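Local coordinates for protein aminotransferase, classes I and II (Silicibacter pomeroyi DSS-3, PDB 3H14) that probably catalyses the pyridoxal 5'-phosphate-dependent transfer of the amino group of L-aspartate to 2-oxoglutarate, yielding oxaloacetate and L-glutamate, at residues A283-D286 and V287-N291; V243-E246 and D247-R250; L106-T109 and A110-S114. One frame throughout, in Å; residues are numbered along the deposited sequence.

Contact 1: A283-D286 and V287-N291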
loop_
_atom_site.group_PDB
_atom_site.type_symbol
_atom_site.label_atom_id
_atom_site.label_comp_id
_atom_site.label_asym_id
_atom_site.label_seq_id
_atom_site.Cartn_x
_atom_site.Cartn_y
_atom_site.Cartn_z
ATOM N N ALA A 283 -5.878 18.647 3.839
ATOM C CA ALA A 283 -7.277 18.790 3.411
ATOM C C ALA A 283 -7.784 17.478 2.838
ATOM O O ALA A 283 -8.915 17.036 3.129
ATOM C CB ALA A 283 -7.403 19.880 2.387
ATOM N N ASN A 284 -6.951 16.857 2.004
ATOM C CA ASN A 284 -7.218 15.507 1.511
ATOM C C ASN A 284 -7.412 14.589 2.685
ATOM O O ASN A 284 -8.318 13.803 2.685
ATOM C CB ASN A 284 -6.056 14.957 0.690
ATOM C CG ASN A 284 -5.760 15.757 -0.574
ATOM O OD1 ASN A 284 -6.581 16.530 -1.065
ATOM N ND2 ASN A 284 -4.568 15.551 -1.112
ATOM N N LEU A 285 -6.546 14.652 3.685
ATOM C CA LEU A 285 -6.716 13.785 4.862
ATOM C C LEU A 285 -8.006 14.060 5.657
ATOM O O LEU A 285 -8.620 13.135 6.193
ATOM C CB LEU A 285 -5.511 13.869 5.764
ATOM C CG LEU A 285 -5.526 12.907 6.957
ATOM C CD1 LEU A 285 -5.618 11.457 6.506
ATOM C CD2 LEU A 285 -4.279 13.125 7.804
ATOM N N ASP A 286 -8.417 15.323 5.737
ATOM C CA ASP A 286 -9.717 15.668 6.355
ATOM C C ASP A 286 -10.853 14.961 5.641
ATOM O O ASP A 286 -11.800 14.485 6.268
ATOM C CB ASP A 286 -9.988 17.192 6.357
ATOM C CG ASP A 286 -9.022 17.977 7.243
ATOM O OD1 ASP A 286 -8.446 17.403 8.200
ATOM O OD2 ASP A 286 -8.812 19.180 6.956
ATOM N N VAL A 287 -10.764 14.877 4.320
ATOM C CA VAL A 287 -11.725 14.131 3.553
ATOM C C VAL A 287 -11.709 12.641 3.920
ATOM O O VAL A 287 -12.744 12.047 4.164
ATOM C CB VAL A 287 -11.502 14.325 2.044
ATOM C CG1 VAL A 287 -12.396 13.417 1.285
ATOM C CG2 VAL A 287 -11.790 15.816 1.651
ATOM N N TYR A 288 -10.531 12.048 4.004
ATOM C CA TYR A 288 -10.456 10.643 4.413
ATOM C C TYR A 288 -11.040 10.455 5.821
ATOM O O TYR A 288 -11.722 9.472 6.060
ATOM C CB TYR A 288 -9.020 10.119 4.408
ATOM C CG TYR A 288 -8.250 10.211 3.102
ATOM C CD1 TYR A 288 -8.854 10.016 1.889
ATOM C CD2 TYR A 288 -6.887 10.433 3.111
ATOM C CE1 TYR A 288 -8.112 10.105 0.712
ATOM C CE2 TYR A 288 -6.153 10.509 1.958
ATOM C CZ TYR A 288 -6.756 10.334 0.773
ATOM O OH TYR A 288 -6.032 10.436 -0.388
ATOM N N LYS A 289 -10.753 11.391 6.736
ATOM C CA LYS A 289 -11.264 11.297 8.107
ATOM C C LYS A 289 -12.780 11.281 8.112
ATOM O O LYS A 289 -13.400 10.485 8.817
ATOM C CB LYS A 289 -10.698 12.424 8.981
ATOM C CG LYS A 289 -9.260 12.179 9.344
ATOM C CD LYS A 289 -8.516 13.411 9.735
ATOM C CE LYS A 289 -7.234 13.057 10.467
ATOM N NZ LYS A 289 -6.470 14.290 10.761
ATOM N N ALA A 290 -13.390 12.142 7.287
ATOM C CA ALA A 290 -14.843 12.229 7.176
ATOM C C ALA A 290 -15.434 10.964 6.559
ATOM O O ALA A 290 -16.467 10.462 7.020
ATOM C CB ALA A 290 -15.242 13.490 6.332
ATOM N N ASN A 291 -14.772 10.422 5.532
ATOM C CA ASN A 291 -15.265 9.222 4.858
ATOM C C ASN A 291 -15.209 7.991 5.743
ATOM O O ASN A 291 -16.104 7.156 5.675
ATOM C CB ASN A 291 -14.447 8.918 3.606
ATOM C CG ASN A 291 -14.574 9.995 2.557
ATOM O OD1 ASN A 291 -15.368 10.944 2.707
ATOM N ND2 ASN A 291 -13.786 9.871 1.495
HETATM O O HOH W 1 -6.095 16.087 8.727
#
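Ala283 meets Val287 through its backbone: Ala283 O accepts a hydrogen bond from Val287 N at 3.1 Å, and the valine methyl CG2 lies 3.5 Å from the same oxygen. CG2 reaches back to the preceding turn because it stands beside its own backbone N, while CG1 is anti to that nitrogen (chi1 173°). One residue on, Asn284 O takes the N-H of Tyr288 in the carbonyl plane. The same oxygen sits over one face of the tyrosine ring, 3.6 Å above its plane and displaced toward the rim, so one oxygen both receives the backbone N-H and lies over the ring.

Leu285 serves two partners. Its CD1 comes in at the edge of the Tyr288 ring, in the ring plane and 3.8 Å from Tyr288 CD2, the two side chains crossing at about a right angle. The other methyl, Leu285 CD2, lies against the end of Lys289, 3.9 Å from Lys289 NZ, and the extended lysine runs across Leu285 CG with Lys289 CE. Lys289 N also donates to Leu285 O at 2.8 Å.

Asp286 closes the series with a bond from Ala290 N to its carbonyl. Its carboxylate and the Lys289 ammonium stay 4.5 Å apart (Asp286 OD1 to Lys289 NZ), beyond salt-bridge range; a water accepts from NZ and lies within hydrogen-bonding distance of OD1, so the two charges are probably linked through solvent. On the buried side, Tyr288 also meets Phe314, Pro41 and Tyr208. The whole is a run of i to i+4 alpha-helical bonds in helix 278-302, with one side packed inward and an aspartate-lysine pair outward, consistent with the long helix that joins the large and small domains in class I aminotransferases.

Contact 2: V243-E246 and D247-R250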
loop_
_atom_site.group_PDB
_atom_site.type_symbol
_atom_site.label_atom_id
_atom_site.label_comp_id
_atom_site.label_asym_id
_atom_site.label_seq_id
_atom_site.Cartn_x
_atom_site.Cartn_y
_atom_site.Cartn_z
ATOM N N VAL A 243 14.964 4.259 2.460
ATOM C CA VAL A 243 16.043 4.526 3.394
ATOM C C VAL A 243 16.731 3.202 3.663
ATOM O O VAL A 243 16.067 2.201 3.957
ATOM C CB VAL A 243 15.505 5.140 4.722
ATOM C CG1 VAL A 243 16.655 5.476 5.723
ATOM C CG2 VAL A 243 14.629 6.384 4.438
ATOM N N VAL A 244 18.059 3.198 3.552
ATOM C CA VAL A 244 18.881 2.031 3.798
ATOM C C VAL A 244 19.987 2.411 4.798
ATOM O O VAL A 244 20.262 3.591 4.992
ATOM C CB VAL A 244 19.494 1.499 2.491
ATOM C CG1 VAL A 244 18.394 1.208 1.506
ATOM C CG2 VAL A 244 20.469 2.524 1.862
ATOM N N PRO A 245 20.589 1.420 5.459
ATOM C CA PRO A 245 21.712 1.658 6.370
ATOM C C PRO A 245 22.856 2.391 5.687
ATOM O O PRO A 245 23.012 2.269 4.491
ATOM C CB PRO A 245 22.143 0.234 6.755
ATOM C CG PRO A 245 20.896 -0.606 6.561
ATOM C CD PRO A 245 20.218 -0.013 5.401
ATOM N N GLU A 246 23.693 3.099 6.452
ATOM C CA GLU A 246 24.879 3.751 5.869
ATOM C C GLU A 246 25.705 2.821 4.961
ATOM O O GLU A 246 26.079 3.191 3.847
ATOM C CB GLU A 246 25.785 4.346 6.969
ATOM C CG GLU A 246 26.917 5.208 6.410
ATOM C CD GLU A 246 27.592 6.081 7.473
ATOM O OE1 GLU A 246 27.607 5.674 8.662
ATOM O OE2 GLU A 246 28.106 7.169 7.113
ATOM N N ASP A 247 25.958 1.605 5.420
ATOM C CA ASP A 247 26.763 0.655 4.652
ATOM C C ASP A 247 26.050 0.037 3.454
ATOM O O ASP A 247 26.663 -0.693 2.679
ATOM C CB ASP A 247 27.374 -0.453 5.550
ATOM C CG ASP A 247 26.329 -1.303 6.289
ATOM O OD1 ASP A 247 25.202 -1.473 5.806
ATOM O OD2 ASP A 247 26.651 -1.828 7.389
ATOM N N GLN A 248 24.764 0.341 3.282
ATOM C CA GLN A 248 23.998 -0.212 2.154
ATOM C C GLN A 248 23.785 0.772 0.997
ATOM O O GLN A 248 23.458 0.352 -0.094
ATOM C CB GLN A 248 22.647 -0.722 2.668
ATOM C CG GLN A 248 22.790 -1.923 3.578
ATOM C CD GLN A 248 23.212 -3.171 2.805
ATOM O OE1 GLN A 248 22.534 -3.571 1.862
ATOM N NE2 GLN A 248 24.339 -3.786 3.199
ATOM N N VAL A 249 23.981 2.066 1.240
ATOM C CA VAL A 249 23.811 3.096 0.204
ATOM C C VAL A 249 24.570 2.777 -1.068
ATOM O O VAL A 249 24.010 2.820 -2.169
ATOM C CB VAL A 249 24.214 4.513 0.713
ATOM C CG1 VAL A 249 24.087 5.534 -0.393
ATOM C CG2 VAL A 249 23.361 4.930 1.925
ATOM N N ARG A 250 25.852 2.440 -0.945
ATOM C CA ARG A 250 26.642 2.187 -2.148
ATOM C C ARG A 250 26.194 0.936 -2.898
ATOM O O ARG A 250 26.197 0.924 -4.144
ATOM C CB ARG A 250 28.143 2.114 -1.840
ATOM C CG ARG A 250 28.968 2.193 -3.127
ATOM C CD ARG A 250 30.442 2.302 -2.888
HETATM O O HOH W 2 27.515 2.699 1.643
#
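Val244 and Val249 meet through methyls set by different first torsions. Val244 has CG1 anti to its carbonyl carbon (chi1 -56°), which leaves CG2 between the backbone N and that carbon, facing Val249; Val249 keeps CG1 anti to its backbone N (chi1 177°), and CG2 beside that nitrogen. The two CG2 atoms are 3.8 Å apart, their side chains crossing at about a right angle, and Val244 CG2 also lies 3.6 Å from Val249 N.

Gln248 places CG beside its backbone N (chi1 -67°), which lays CG alongside the Pro245 ring, next to CB: Gln248 CG is 3.7 Å from Pro245 CD, and the two side chains point the same way. Beyond CG the glutamine bends at its next bond and its amide turns to strand 223-227, where OE1 is hydrogen-bonded to Tyr223 OH.

Residues 245-248 form a type I beta turn that carries the chain from strand 240-243 into helix 249-258. Its closing bond runs from Gln248 N to Pro245 O at 2.9 Å, with the donor well above the carbonyl plane. The same oxygen receives a second, weak bond from Val249 N.

A further link forms through solvent: a water donates to Glu246 O at 2.7 Å and accepts from Arg250 N at 3.1 Å, standing in for a direct i to i+4 bond on the outer side of the turn. At the turn's other flank, Asp247 OD1 approaches Pro245 CB.

Contact 3: L106-T109 and A110-S114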
loop_
_atom_site.group_PDB
_atom_site.type_symbol
_atom_site.label_atom_id
_atom_site.label_comp_id
_atom_site.label_asym_id
_atom_site.label_seq_id
_atom_site.Cartn_x
_atom_site.Cartn_y
_atom_site.Cartn_z
ATOM N N LEU A 106 14.772 -2.718 -5.975
ATOM C CA LEU A 106 16.110 -2.417 -5.527
ATOM C C LEU A 106 16.365 -3.153 -4.236
ATOM O O LEU A 106 17.413 -3.774 -4.090
ATOM C CB LEU A 106 16.287 -0.915 -5.339
ATOM C CG LEU A 106 16.373 -0.081 -6.617
ATOM C CD1 LEU A 106 16.402 1.409 -6.195
ATOM C CD2 LEU A 106 17.631 -0.522 -7.432
ATOM N N ALA A 107 15.374 -3.136 -3.333
ATOM C CA ALA A 107 15.478 -3.886 -2.103
ATOM C C ALA A 107 15.715 -5.354 -2.395
ATOM O O ALA A 107 16.630 -5.962 -1.839
ATOM C CB ALA A 107 14.280 -3.696 -1.255
ATOM N N PHE A 108 14.872 -5.957 -3.223
ATOM C CA PHE A 108 14.962 -7.387 -3.402
ATOM C C PHE A 108 16.260 -7.766 -4.100
ATOM O O PHE A 108 16.828 -8.826 -3.800
ATOM C CB PHE A 108 13.774 -7.917 -4.223
ATOM C CG PHE A 108 12.439 -7.719 -3.572
ATOM C CD1 PHE A 108 12.328 -7.482 -2.206
ATOM C CD2 PHE A 108 11.264 -7.841 -4.320
ATOM C CE1 PHE A 108 11.095 -7.323 -1.624
ATOM C CE2 PHE A 108 10.026 -7.648 -3.715
ATOM C CZ PHE A 108 9.968 -7.406 -2.365
ATOM N N THR A 109 16.736 -6.904 -5.013
ATOM C CA THR A 109 17.994 -7.188 -5.719
ATOM C C THR A 109 19.214 -7.153 -4.795
ATOM O O THR A 109 20.108 -7.997 -4.905
ATOM C CB THR A 109 18.196 -6.221 -6.898
ATOM O OG1 THR A 109 17.086 -6.370 -7.794
ATOM C CG2 THR A 109 19.535 -6.521 -7.624
ATOM N N ALA A 110 19.237 -6.166 -3.912
ATOM C CA ALA A 110 20.297 -5.977 -2.940
ATOM C C ALA A 110 20.353 -7.114 -1.942
ATOM O O ALA A 110 21.423 -7.543 -1.508
ATOM C CB ALA A 110 20.094 -4.624 -2.205
ATOM N N LEU A 111 19.185 -7.647 -1.598
ATOM C CA LEU A 111 19.076 -8.534 -0.433
ATOM C C LEU A 111 18.923 -10.024 -0.697
ATOM O O LEU A 111 19.207 -10.839 0.198
ATOM C CB LEU A 111 17.949 -8.016 0.455
ATOM C CG LEU A 111 18.161 -6.660 1.131
ATOM C CD1 LEU A 111 16.880 -6.243 1.767
ATOM C CD2 LEU A 111 19.277 -6.672 2.207
ATOM N N PHE A 112 18.506 -10.417 -1.901
ATOM C CA PHE A 112 18.105 -11.792 -2.101
ATOM C C PHE A 112 18.623 -12.361 -3.374
ATOM O O PHE A 112 18.789 -11.644 -4.371
ATOM C CB PHE A 112 16.570 -11.947 -2.085
ATOM C CG PHE A 112 15.919 -11.281 -0.912
ATOM C CD1 PHE A 112 16.305 -11.611 0.381
ATOM C CD2 PHE A 112 14.891 -10.377 -1.098
ATOM C CE1 PHE A 112 15.702 -10.997 1.475
ATOM C CE2 PHE A 112 14.302 -9.758 -0.043
ATOM C CZ PHE A 112 14.697 -10.059 1.249
ATOM N N ASP A 113 18.810 -13.678 -3.344
ATOM C CA ASP A 113 19.292 -14.439 -4.482
ATOM C C ASP A 113 18.229 -15.434 -4.931
ATOM O O ASP A 113 17.287 -15.746 -4.183
ATOM C CB ASP A 113 20.561 -15.196 -4.043
ATOM C CG ASP A 113 21.830 -14.361 -4.166
ATOM O OD1 ASP A 113 22.064 -13.802 -5.261
ATOM O OD2 ASP A 113 22.605 -14.311 -3.172
ATOM N N SER A 114 18.382 -15.939 -6.149
ATOM C CA SER A 114 17.489 -16.950 -6.671
ATOM C C SER A 114 17.169 -18.004 -5.611
ATOM O O SER A 114 18.071 -18.580 -5.005
ATOM C CB SER A 114 18.123 -17.610 -7.868
ATOM O OG SER A 114 18.430 -16.636 -8.838
#
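Phe112 folds back against Phe108, and one edge of its side chain follows that residue. CB lies 3.6 Å from Phe108 O, and CG stays near the same oxygen. CD2 is 3.7 Å from Phe108 O and 3.8 Å from Phe108 CA. Further out, CE2 reaches Phe108 CD1 at 3.7 Å; that carbon lies at the edge of the Phe112 ring, in its plane, and the two side chains cross obliquely. With CG beside the backbone N (chi1 -49°), the ring also receives Leu111 CB over the centre of one face.

This is the C-terminal end of helix 100-111, where Phe112 is the first residue to leave helical backbone angles. Its N-H still bonds to Phe108 O at 3.0 Å, an acceptor shared with a weak bond from Leu111 N. Within the fold, both phenylalanines rest on Leu137 and on Ile198 of strand 196-200. In place of Phe112, an alanine here would probably open a gap beside Phe108 CD1 and take away the ring face that covers Leu111 CB. Earlier in the helix, Ala110 N donates to Leu106 O at 3.0 Å.

Contacts 2 and 3 are neighbours, their centres 14 Å apart and their nearest atoms about 5 Å apart. Tyr223 of strand 223-227 bridges them: Val244, Pro245 and Gln248 meet it in contact 2, Ala107, Ala110 and Leu111 in contact 3. Helix 249-258, entered through contact 2, also packs on helix 100-111 through Val252 and Ile255. Contact 1 lies across the chain's centre from contact 3, 37 Å between centres, and 35 Å from contact 2. As in other fold type I enzymes, the N-terminal end of helix 100-111 probably faces the cofactor phosphate, which would put contact 3 at the far end of that helix.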